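N-alpha-acetyltransferase 35, NatC auxiliary subunit (Saccharomyces cerevisiae, PDB 6YGA) serves as the auxiliary subunit of the NatC N-terminal acetyltransferase, the complex that acetylates the N-terminal methionine of the L-A virus Gag protein. Local coordinates at residues S686-V691 against I724-I729. Numbering follows the deposited sequence.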
loop_
_atom_site.group_PDB
_atom_site.type_symbol
_atom_site.label_atom_id
_atom_site.label_comp_id
_atom_site.label_asym_id
_atom_site.label_seq_id
_atom_site.Cartn_x
_atom_site.Cartn_y
_atom_site.Cartn_z
ATOM N N SER B 686 -9.279 9.453 -29.624
ATOM C CA SER B 686 -9.854 9.959 -30.866
ATOM C C SER B 686 -11.207 9.311 -31.149
ATOM O O SER B 686 -12.180 10.001 -31.475
ATOM C CB SER B 686 -8.883 9.720 -32.025
ATOM O OG SER B 686 -9.381 10.253 -33.239
ATOM N N VAL B 687 -11.284 7.983 -31.031
ATOM C CA VAL B 687 -12.547 7.284 -31.261
ATOM C C VAL B 687 -13.624 7.800 -30.314
ATOM O O VAL B 687 -14.778 8.003 -30.711
ATOM C CB VAL B 687 -12.344 5.764 -31.114
ATOM C CG1 VAL B 687 -13.680 5.028 -31.128
ATOM C CG2 VAL B 687 -11.432 5.248 -32.218
ATOM N N ASN B 688 -13.261 8.040 -29.053
ATOM C CA ASN B 688 -14.251 8.486 -28.080
ATOM C C ASN B 688 -14.731 9.899 -28.381
ATOM O O ASN B 688 -15.903 10.221 -28.157
ATOM C CB ASN B 688 -13.672 8.401 -26.668
ATOM C CG ASN B 688 -14.604 8.968 -25.623
ATOM O OD1 ASN B 688 -15.628 8.365 -25.292
ATOM N ND2 ASN B 688 -14.249 10.132 -25.087
ATOM N N SER B 689 -13.840 10.756 -28.890
ATOM C CA SER B 689 -14.239 12.110 -29.258
ATOM C C SER B 689 -15.297 12.098 -30.357
ATOM O O SER B 689 -16.234 12.904 -30.338
ATOM C CB SER B 689 -13.012 12.909 -29.691
ATOM O OG SER B 689 -13.362 14.244 -30.011
ATOM N N LYS B 690 -15.173 11.180 -31.319
ATOM C CA LYS B 690 -16.184 11.078 -32.369
ATOM C C LYS B 690 -17.509 10.574 -31.811
ATOM O O LYS B 690 -18.575 11.063 -32.201
ATOM C CB LYS B 690 -15.691 10.165 -33.492
ATOM C CG LYS B 690 -14.460 10.684 -34.214
ATOM C CD LYS B 690 -13.672 9.549 -34.853
ATOM C CE LYS B 690 -12.324 10.040 -35.367
ATOM N NZ LYS B 690 -11.371 8.930 -35.650
ATOM N N VAL B 691 -17.464 9.598 -30.901
ATOM C CA VAL B 691 -18.695 9.084 -30.303
ATOM C C VAL B 691 -19.419 10.186 -29.540
ATOM O O VAL B 691 -20.641 10.340 -29.653
ATOM C CB VAL B 691 -18.386 7.872 -29.401
ATOM C CG1 VAL B 691 -19.594 7.514 -28.547
ATOM C CG2 VAL B 691 -17.962 6.678 -30.247
ATOM N N ILE B 724 -10.103 7.662 -20.374
ATOM C CA ILE B 724 -11.025 8.111 -21.410
ATOM C C ILE B 724 -12.243 8.730 -20.738
ATOM O O ILE B 724 -12.932 8.069 -19.951
ATOM C CB ILE B 724 -11.433 6.949 -22.328
ATOM C CG1 ILE B 724 -10.199 6.190 -22.824
ATOM C CG2 ILE B 724 -12.256 7.458 -23.500
ATOM C CD1 ILE B 724 -9.285 7.006 -23.701
ATOM N N GLN B 725 -12.515 9.996 -21.044
ATOM C CA GLN B 725 -13.675 10.698 -20.496
ATOM C C GLN B 725 -14.910 10.235 -21.261
ATOM O O GLN B 725 -15.162 10.682 -22.383
ATOM C CB GLN B 725 -13.482 12.207 -20.586
ATOM C CG GLN B 725 -12.248 12.709 -19.843
ATOM C CD GLN B 725 -12.041 14.208 -19.974
ATOM O OE1 GLN B 725 -12.894 15.004 -19.582
ATOM N NE2 GLN B 725 -10.897 14.598 -20.525
ATOM N N THR B 726 -15.688 9.345 -20.645
ATOM C CA THR B 726 -16.739 8.596 -21.319
ATOM C C THR B 726 -18.120 9.051 -20.864
ATOM O O THR B 726 -18.362 9.239 -19.668
ATOM C CB THR B 726 -16.576 7.095 -21.052
ATOM O OG1 THR B 726 -15.220 6.712 -21.318
ATOM C CG2 THR B 726 -17.515 6.276 -21.931
ATOM N N LEU B 727 -19.021 9.230 -21.829
ATOM C CA LEU B 727 -20.422 9.489 -21.531
ATOM C C LEU B 727 -21.094 8.199 -21.096
ATOM O O LEU B 727 -20.768 7.122 -21.595
ATOM C CB LEU B 727 -21.145 10.047 -22.756
ATOM C CG LEU B 727 -20.838 11.498 -23.098
ATOM C CD1 LEU B 727 -21.666 11.960 -24.280
ATOM C CD2 LEU B 727 -21.103 12.352 -21.879
ATOM N N ARG B 728 -22.038 8.311 -20.168
ATOM C CA ARG B 728 -22.821 7.158 -19.752
ATOM C C ARG B 728 -24.190 7.633 -19.295
ATOM O O ARG B 728 -24.305 8.654 -18.612
ATOM C CB ARG B 728 -22.116 6.361 -18.646
ATOM C CG ARG B 728 -21.402 5.124 -19.179
ATOM C CD ARG B 728 -20.417 4.528 -18.193
ATOM N NE ARG B 728 -19.463 3.658 -18.876
ATOM C CZ ARG B 728 -18.442 3.046 -18.284
ATOM N NH1 ARG B 728 -18.232 3.201 -16.983
ATOM N NH2 ARG B 728 -17.628 2.278 -18.996
ATOM N N ILE B 729 -25.226 6.899 -19.702
ATOM C CA ILE B 729 -26.590 7.261 -19.341
ATOM C C ILE B 729 -26.788 7.071 -17.845
ATOM O O ILE B 729 -26.355 6.066 -17.262
ATOM C CB ILE B 729 -27.597 6.428 -20.153
ATOM C CG1 ILE B 729 -27.471 6.746 -21.645
ATOM C CG2 ILE B 729 -29.018 6.673 -19.664
ATOM C CD1 ILE B 729 -28.525 6.082 -22.501
HETATM O O HOH W 1 -18.478 8.494 -24.541
#
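Asn688 reaches from its helix to the backbone of strand 724-729 and is the one residue of 686-691 in close contact with it. Its CG stands anti to the backbone N (chi1 175°), which sends the amide off the helix toward the strand. There the two ends of the amide do different work. ND2 donates to the carbonyl O of Gln725 over 2.9 Å, a bent bond with an N-H...O angle of 144°. The nitrogen sits well above the carbonyl plane, and the acceptor in turn lies off the plane of the Asn688 amide. OD1 instead accepts from a water at 3.0 Å, and that water takes the backbone N-H of Leu727 at 2.9 Å. Together the two links should hold the amide in this orientation.

Ile724 supplies the apolar part. Its CG2 methyl sits over one flat face of the carboxamide, 3.5 Å above Asn688 CG and 3.6 Å from Asn688 CB, on the same side of the amide plane as Gln725 O. The two side chains run past each other in opposite directions. Thr726 adds looser packing, its CA 4.1 Å from Asn688 OD1. The end of the Gln725 side chain leads away, and its NE2 bonds Glu555 of helix 511-564.

The helix and strand segments run roughly parallel, 26° apart, with axes 8.9 Å from each other at closest approach. Ile724, Thr726 and Arg728 pair by backbone with strand 708-713; Gln725 O and Leu727 N-H face the other way, and Asn688 serves this edge directly and through water. The C-terminal hairpin thus lies back against helix 668-701, in the NAA35-like TPR region. Gln558 of helix 511-564 touches both Asn688 and Gln725, and Ser686 and Ser689 pack against helix 619-653.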